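Local atomic coordinates of putative glucarate dehydratase (Pseudomonas fluorescens, PDB entry 4IT1), a protein that probably catalyses the magnesium-dependent dehydration of D-glucarate to 5-dehydro-4-deoxy-D-glucarate, as a member of the mandelate racemase/muconate lactonizing enzyme family. Residues F50-I58 / L67-P75. Numbering follows the deposited sequence.
Sequences FALRSIIEI and LGESYGDAP
Ser54 and Ile56 pair with Ser70 and Gly68 through four backbone hydrogen bonds, the shortest from Ile56 N to Gly68 O at 2.8 Å and nearly straight at 175°. Gly68 suits its place because, having no side chain, it lets Ile56 lie directly over its backbone, with Ile56 CD1 3.7 Å from Gly68 C. On the other face the long, flexible Arg53 reaches across the neighbouring strand. With CG anti to the backbone N (chi1 -153°) and a bend at chi2, its guanidinium meets the extended Glu69 almost at a right angle, planes 81° apart. The salt bridge joins Arg53 NE to Glu69 OE2 at 2.9 Å, while Ser70 O sits over one guanidinium face without a hydrogen bond to NE. These strands form the antiparallel hairpin of the N-terminal capping domain of the enolase superfamily. Glu69 also accepts bonds from Leu347 N and Ser350 N, and Arg53 NH2 bonds Ser350 OG, so the buried ion pair ties the hairpin to the C-terminal barrel domain. Packing stays tight past Ser70, where Gly72 brings its CA within 3.4 Å of Arg53 N. Ser54, small enough to fit here, hydrogen-bonds through OG to Gln80 OE1, while Gln80 NE2 holds Tyr71 O. The looser side belongs to partly exposed residues: Leu52 sets its CD1 methyl against Gly72 O, Tyr71 points away from strand 50-58, and Asp73 N-caps the following helix through Ala76 N.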
# COMPACT_ATOMS: atom_id res chain seq x y z
N PHE A 50 -13.30 30.76 16.38
CA PHE A 50 -12.90 30.47 15.00
C PHE A 50 -11.94 29.30 14.93
O PHE A 50 -11.30 28.94 15.91
CB PHE A 50 -12.33 31.72 14.31
CG PHE A 50 -13.28 32.87 14.29
CD1 PHE A 50 -14.23 32.99 13.26
CD2 PHE A 50 -13.28 33.82 15.30
CE1 PHE A 50 -15.13 34.04 13.25
CE2 PHE A 50 -14.18 34.88 15.29
CZ PHE A 50 -15.10 34.99 14.26
N ALA A 51 -11.88 28.69 13.74
CA ALA A 51 -10.98 27.58 13.47
C ALA A 51 -10.39 27.76 12.08
O ALA A 51 -11.05 28.25 11.17
CB ALA A 51 -11.73 26.25 13.59
N LEU A 52 -9.13 27.36 11.93
CA LEU A 52 -8.36 27.64 10.71
C LEU A 52 -8.27 26.44 9.78
O LEU A 52 -8.55 25.30 10.17
CB LEU A 52 -6.95 28.12 11.08
CG LEU A 52 -6.82 29.10 12.26
CD1 LEU A 52 -5.35 29.38 12.58
CD2 LEU A 52 -7.58 30.39 11.99
N ARG A 53 -7.87 26.71 8.53
CA ARG A 53 -7.81 25.70 7.47
C ARG A 53 -7.15 26.34 6.27
O ARG A 53 -7.16 27.56 6.14
CB ARG A 53 -9.23 25.25 7.09
CG ARG A 53 -9.33 23.84 6.52
CD ARG A 53 -9.39 22.79 7.63
NE ARG A 53 -9.20 21.44 7.09
CZ ARG A 53 -8.90 20.37 7.81
NH1 ARG A 53 -8.75 20.46 9.13
NH2 ARG A 53 -8.75 19.19 7.22
N SER A 54 -6.55 25.53 5.41
CA SER A 54 -5.97 26.03 4.17
C SER A 54 -6.53 25.30 2.95
O SER A 54 -6.74 24.08 3.00
CB SER A 54 -4.45 25.93 4.20
OG SER A 54 -4.05 24.57 4.25
N ILE A 55 -6.77 26.05 1.88
CA ILE A 55 -7.35 25.53 0.65
C ILE A 55 -6.32 25.60 -0.46
O ILE A 55 -5.71 26.64 -0.70
CB ILE A 55 -8.61 26.34 0.25
CG1 ILE A 55 -9.52 26.57 1.47
CG2 ILE A 55 -9.36 25.67 -0.90
CD1 ILE A 55 -10.27 25.35 1.97
N ILE A 56 -6.12 24.47 -1.14
CA ILE A 56 -5.13 24.35 -2.21
C ILE A 56 -5.81 24.28 -3.58
O ILE A 56 -6.73 23.49 -3.78
CB ILE A 56 -4.22 23.12 -2.00
CG1 ILE A 56 -3.44 23.20 -0.68
CG2 ILE A 56 -3.23 22.97 -3.15
CD1 ILE A 56 -4.22 22.74 0.54
N GLU A 57 -5.35 25.11 -4.51
CA GLU A 57 -5.77 25.06 -5.91
C GLU A 57 -4.59 24.71 -6.79
O GLU A 57 -3.54 25.33 -6.70
CB GLU A 57 -6.32 26.41 -6.36
CG GLU A 57 -7.79 26.43 -6.74
CD GLU A 57 -8.18 27.66 -7.56
OE1 GLU A 57 -9.33 27.69 -8.06
OE2 GLU A 57 -7.36 28.59 -7.71
N ILE A 58 -4.76 23.70 -7.64
CA ILE A 58 -3.76 23.37 -8.65
C ILE A 58 -4.39 23.56 -10.03
O ILE A 58 -5.59 23.34 -10.20
CB ILE A 58 -3.24 21.92 -8.49
CG1 ILE A 58 -2.74 21.67 -7.07
CG2 ILE A 58 -2.17 21.59 -9.53
CD1 ILE A 58 -1.49 22.44 -6.68
N LEU A 67 -8.06 20.11 -6.49
CA LEU A 67 -8.31 20.78 -5.21
C LEU A 67 -7.72 20.06 -3.99
O LEU A 67 -7.57 18.83 -3.99
CB LEU A 67 -9.81 20.99 -4.99
CG LEU A 67 -10.64 21.75 -6.03
CD1 LEU A 67 -12.07 21.86 -5.54
CD2 LEU A 67 -10.07 23.14 -6.32
N GLY A 68 -7.42 20.83 -2.94
CA GLY A 68 -6.92 20.32 -1.66
C GLY A 68 -7.41 21.10 -0.44
O GLY A 68 -7.79 22.27 -0.55
N GLU A 69 -7.41 20.44 0.71
CA GLU A 69 -7.76 21.06 1.99
C GLU A 69 -6.82 20.50 3.06
O GLU A 69 -6.57 19.29 3.10
CB GLU A 69 -9.21 20.77 2.35
CG GLU A 69 -9.76 21.59 3.50
CD GLU A 69 -11.13 21.13 3.97
OE1 GLU A 69 -11.94 20.66 3.14
OE2 GLU A 69 -11.41 21.26 5.18
N SER A 70 -6.29 21.38 3.91
CA SER A 70 -5.34 20.95 4.95
C SER A 70 -5.38 21.80 6.22
O SER A 70 -6.38 22.47 6.50
CB SER A 70 -3.92 20.90 4.39
OG SER A 70 -3.09 20.13 5.24
N TYR A 71 -4.31 21.73 7.00
CA TYR A 71 -4.23 22.43 8.29
C TYR A 71 -3.92 23.92 8.11
O TYR A 71 -3.13 24.29 7.23
CB TYR A 71 -3.21 21.75 9.21
CG TYR A 71 -3.57 20.31 9.53
CD1 TYR A 71 -4.68 20.00 10.32
CD2 TYR A 71 -2.80 19.26 9.04
CE1 TYR A 71 -5.01 18.68 10.61
CE2 TYR A 71 -3.12 17.94 9.32
CZ TYR A 71 -4.22 17.66 10.10
OH TYR A 71 -4.53 16.35 10.37
N GLY A 72 -4.55 24.75 8.93
CA GLY A 72 -4.50 26.21 8.75
C GLY A 72 -3.71 27.00 9.78
O GLY A 72 -3.74 28.23 9.78
N ASP A 73 -3.00 26.29 10.66
CA ASP A 73 -2.12 26.93 11.65
C ASP A 73 -0.91 27.53 10.94
O ASP A 73 -0.49 27.04 9.89
CB ASP A 73 -1.66 25.91 12.70
CG ASP A 73 -0.94 24.75 12.08
OD1 ASP A 73 0.28 24.86 11.83
OD2 ASP A 73 -1.60 23.72 11.82
N ALA A 74 -0.35 28.57 11.54
CA ALA A 74 0.76 29.30 10.94
C ALA A 74 1.92 28.42 10.43
O ALA A 74 2.32 28.57 9.28
CB ALA A 74 1.26 30.40 11.88
N PRO A 75 2.45 27.49 11.26
CA PRO A 75 3.59 26.67 10.81
C PRO A 75 3.29 25.73 9.64
O PRO A 75 4.19 25.44 8.84
CB PRO A 75 3.95 25.84 12.06
CG PRO A 75 3.42 26.63 13.20
CD PRO A 75 2.14 27.23 12.69